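Local coordinates for protein putative mandelate racemase (Bordetella bronchiseptica, PDB 3OZY) that is of unknown function but, as a magnesium-binding member of the enolase superfamily, probably acts on a sugar-acid-like carboxylate substrate, at residues A155-A160 / A187-V192. Sequence-based numbering, arbitrary orientation.
Sequences AADELA and AMRQRV
R191 reaches across to D157 with both terminal nitrogens of its guanidinium, and both land on the same carboxylate oxygen. The arginine is modelled in two conformers; this geometry belongs to one of them, so the ion pair is in part doubtful. NH1 comes to the anti lone pair of D157 OD1 at 2.8 Å and an N-H...O angle of 151°. The second bond, NH2 to OD1 at 3.0 Å, is more bent and meets the oxygen from above the carboxylate plane. OD1 lies nearly in the guanidinium plane, yet the two flat groups are turned 52° apart. The arginine leaves its helix with CG anti to the backbone N (chi1 -178°), then bends at chi2 and chi3, which lays one guanidinium face, near its rim, over the A156 methyl.

On the barrel side of the ion pair, the CA atoms of A156 and M188 are 4.2 Å apart. M188 CG lies against the A155 carbonyl oxygen, 3.7 Å away, and SD comes to 3.9 Å from A155 CB. L159 crosses both M188 and V192 at about a right angle: its CD2 touches M188 CB and lies 3.5 Å from V192 CG1.

These are neighbouring outer helices of the TIM barrel, 152-164 and 178-192, with strand 169-173 between them in the chain. L159 and M188 continue inward onto I146 and I198 of the barrel strands. The contact is thus graded: a buried apolar seam carries the lasting contact, and over it sits an exposed ion pair, held in one of two conformers and probably weakened by solvent.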
ATOM      1  N   ALA A 155      33.662   5.486  11.325  1.00  9.25           N
ATOM      2  CA  ALA A 155      32.629   4.491  11.610  1.00  9.35           C
ATOM      3  C   ALA A 155      33.016   3.688  12.850  1.00  7.92           C
ATOM      4  O   ALA A 155      32.194   3.433  13.729  1.00  9.10           O
ATOM      5  CB  ALA A 155      32.415   3.572  10.404  1.00 10.22           C
ATOM      6  N   ALA A 156      34.291   3.313  12.937  1.00  9.20           N
ATOM      7  CA  ALA A 156      34.786   2.599  14.104  1.00  9.80           C
ATOM      8  C   ALA A 156      34.701   3.458  15.364  1.00  9.50           C
ATOM      9  O   ALA A 156      34.305   2.975  16.420  1.00  9.74           O
ATOM     10  CB  ALA A 156      36.218   2.100  13.870  1.00 10.11           C
ATOM     11  N   ASP A 157      35.069   4.733  15.246  1.00  9.73           N
ATOM     12  CA  ASP A 157      34.975   5.667  16.371  1.00 10.94           C
ATOM     13  C   ASP A 157      33.536   5.769  16.860  1.00  9.74           C
ATOM     14  O   ASP A 157      33.273   5.736  18.060  1.00 10.88           O
ATOM     15  CB  ASP A 157      35.446   7.071  15.969  1.00 10.73           C
ATOM     16  CG  ASP A 157      36.959   7.200  15.890  1.00 14.88           C
ATOM     17  OD1 ASP A 157      37.689   6.314  16.392  1.00 13.99           O
ATOM     18  OD2 ASP A 157      37.417   8.210  15.314  1.00 14.87           O
ATOM     19  N   GLU A 158      32.596   5.911  15.928  1.00  9.35           N
ATOM     20  CA  GLU A 158      31.209   6.056  16.342  1.00  9.76           C
ATOM     21  C   GLU A 158      30.706   4.782  17.026  1.00  9.26           C
ATOM     22  O   GLU A 158      30.026   4.853  18.054  1.00 10.07           O
ATOM     23  CB  GLU A 158      30.289   6.469  15.191  1.00 11.20           C
ATOM     24  CG  GLU A 158      28.897   6.735  15.725  1.00 14.63           C
ATOM     25  CD  GLU A 158      27.931   7.349  14.740  1.00 14.40           C
ATOM     26  OE1 GLU A 158      28.339   7.741  13.621  1.00 10.79           O
ATOM     27  OE2 GLU A 158      26.739   7.440  15.129  1.00 14.01           O
ATOM     28  N   LEU A 159      31.057   3.618  16.479  1.00  8.79           N
ATOM     29  CA  LEU A 159      30.669   2.362  17.114  1.00  8.77           C
ATOM     30  C   LEU A 159      31.223   2.266  18.526  1.00  9.92           C
ATOM     31  O   LEU A 159      30.498   1.942  19.472  1.00 10.66           O
ATOM     32  CB  LEU A 159      31.135   1.161  16.291  1.00 10.13           C
ATOM     33  CG  LEU A 159      30.813  -0.202  16.904  1.00  9.67           C
ATOM     34  CD1 LEU A 159      29.305  -0.364  17.098  1.00  9.50           C
ATOM     35  CD2 LEU A 159      31.373  -1.322  16.033  1.00 11.61           C
ATOM     36  N   ALA A 160      32.515   2.544  18.672  1.00  9.99           N
ATOM     37  CA  ALA A 160      33.144   2.503  19.988  1.00 11.43           C
ATOM     38  C   ALA A 160      32.452   3.450  20.967  1.00 10.15           C
ATOM     39  O   ALA A 160      32.285   3.118  22.136  1.00 12.08           O
ATOM     40  CB  ALA A 160      34.634   2.825  19.885  1.00 11.98           C
ATOM     41  N   ALA A 187      36.806  -2.115   9.751  1.00 10.79           N
ATOM     42  CA  ALA A 187      37.393  -1.267  10.785  1.00 11.82           C
ATOM     43  C   ALA A 187      36.589  -1.356  12.080  1.00 10.63           C
ATOM     44  O   ALA A 187      37.149  -1.403  13.173  1.00 11.94           O
ATOM     45  CB  ALA A 187      37.476   0.177  10.305  1.00 13.15           C
ATOM     46  N   MET A 188      35.264  -1.365  11.949  1.00 10.40           N
ATOM     47  CA  MET A 188      34.382  -1.491  13.104  1.00  9.25           C
ATOM     48  C   MET A 188      34.630  -2.777  13.889  1.00  9.58           C
ATOM     49  O   MET A 188      34.782  -2.749  15.105  1.00 10.57           O
ATOM     50  CB  MET A 188      32.916  -1.399  12.673  1.00  9.64           C
ATOM     51  CG  MET A 188      32.500   0.012  12.263  1.00 10.60           C
ATOM     52  SD  MET A 188      30.994   0.020  11.268  1.00 10.66           S
ATOM     53  CE  MET A 188      29.798  -0.512  12.479  1.00 14.31           C
ATOM     54  N   ARG A 189      34.680  -3.906  13.186  1.00  9.95           N
ATOM     55  CA  ARG A 189      34.897  -5.191  13.843  1.00 11.58           C
ATOM     56  C   ARG A 189      36.260  -5.248  14.531  1.00 11.98           C
ATOM     57  O   ARG A 189      36.380  -5.735  15.655  1.00 11.76           O
ATOM     58  CB  ARG A 189      34.749  -6.337  12.839  1.00 11.46           C
ATOM     59  CG  ARG A 189      35.108  -7.701  13.405  1.00 10.99           C
ATOM     60  CD  ARG A 189      34.231  -8.081  14.586  1.00 10.26           C
ATOM     61  NE  ARG A 189      32.867  -8.377  14.156  1.00  8.44           N
ATOM     62  CZ  ARG A 189      31.792  -8.273  14.929  1.00  9.29           C
ATOM     63  NH1 ARG A 189      31.900  -7.869  16.191  1.00 10.22           N
ATOM     64  NH2 ARG A 189      30.598  -8.584  14.439  1.00 10.04           N
ATOM     65  N   GLN A 190      37.285  -4.737  13.860  1.00 11.67           N
ATOM     66  CA  GLN A 190      38.620  -4.731  14.448  1.00 12.99           C
ATOM     67  C   GLN A 190      38.649  -3.907  15.731  1.00 15.19           C
ATOM     68  O   GLN A 190      39.293  -4.277  16.712  1.00 14.28           O
ATOM     69  CB  GLN A 190      39.636  -4.192  13.447  1.00 16.17           C
ATOM     70  CG  GLN A 190      41.069  -4.248  13.949  1.00 22.70           C
ATOM     71  CD  GLN A 190      42.075  -3.872  12.880  1.00 52.27           C
ATOM     72  OE1 GLN A 190      41.826  -2.984  12.064  1.00 56.27           O
ATOM     73  NE2 GLN A 190      43.220  -4.546  12.879  1.00 59.28           N
ATOM     74  N   ARG A 191      37.936  -2.788  15.726  0.58 13.09           N
ATOM     75  CA  ARG A 191      37.936  -1.885  16.871  0.58 13.11           C
ATOM     76  C   ARG A 191      37.271  -2.493  18.110  0.58 13.62           C
ATOM     77  O   ARG A 191      37.804  -2.402  19.218  0.58 15.51           O
ATOM     78  CB  ARG A 191      37.264  -0.557  16.500  0.58 13.45           C
ATOM     79  CG  ARG A 191      37.250   0.477  17.623  0.58 12.63           C
ATOM     80  CD  ARG A 191      38.630   1.091  17.849  0.58 13.60           C
ATOM     81  NE  ARG A 191      39.042   1.902  16.711  0.58 14.84           N
ATOM     82  CZ  ARG A 191      38.641   3.154  16.511  0.58 12.87           C
ATOM     83  NH1 ARG A 191      37.829   3.735  17.381  0.58 13.70           N
ATOM     84  NH2 ARG A 191      39.046   3.821  15.443  0.58 14.59           N
ATOM     85  N   VAL A 192      36.110  -3.121  17.932  1.00 13.10           N
ATOM     86  CA  VAL A 192      35.334  -3.576  19.084  1.00 13.21           C
ATOM     87  C   VAL A 192      35.514  -5.035  19.491  1.00 12.19           C
ATOM     88  O   VAL A 192      35.146  -5.417  20.600  1.00 15.70           O
ATOM     89  CB  VAL A 192      33.825  -3.266  18.921  1.00 13.39           C
ATOM     90  CG1 VAL A 192      33.626  -1.774  18.724  1.00 17.80           C
ATOM     91  CG2 VAL A 192      33.220  -4.066  17.771  1.00 12.72           C
TER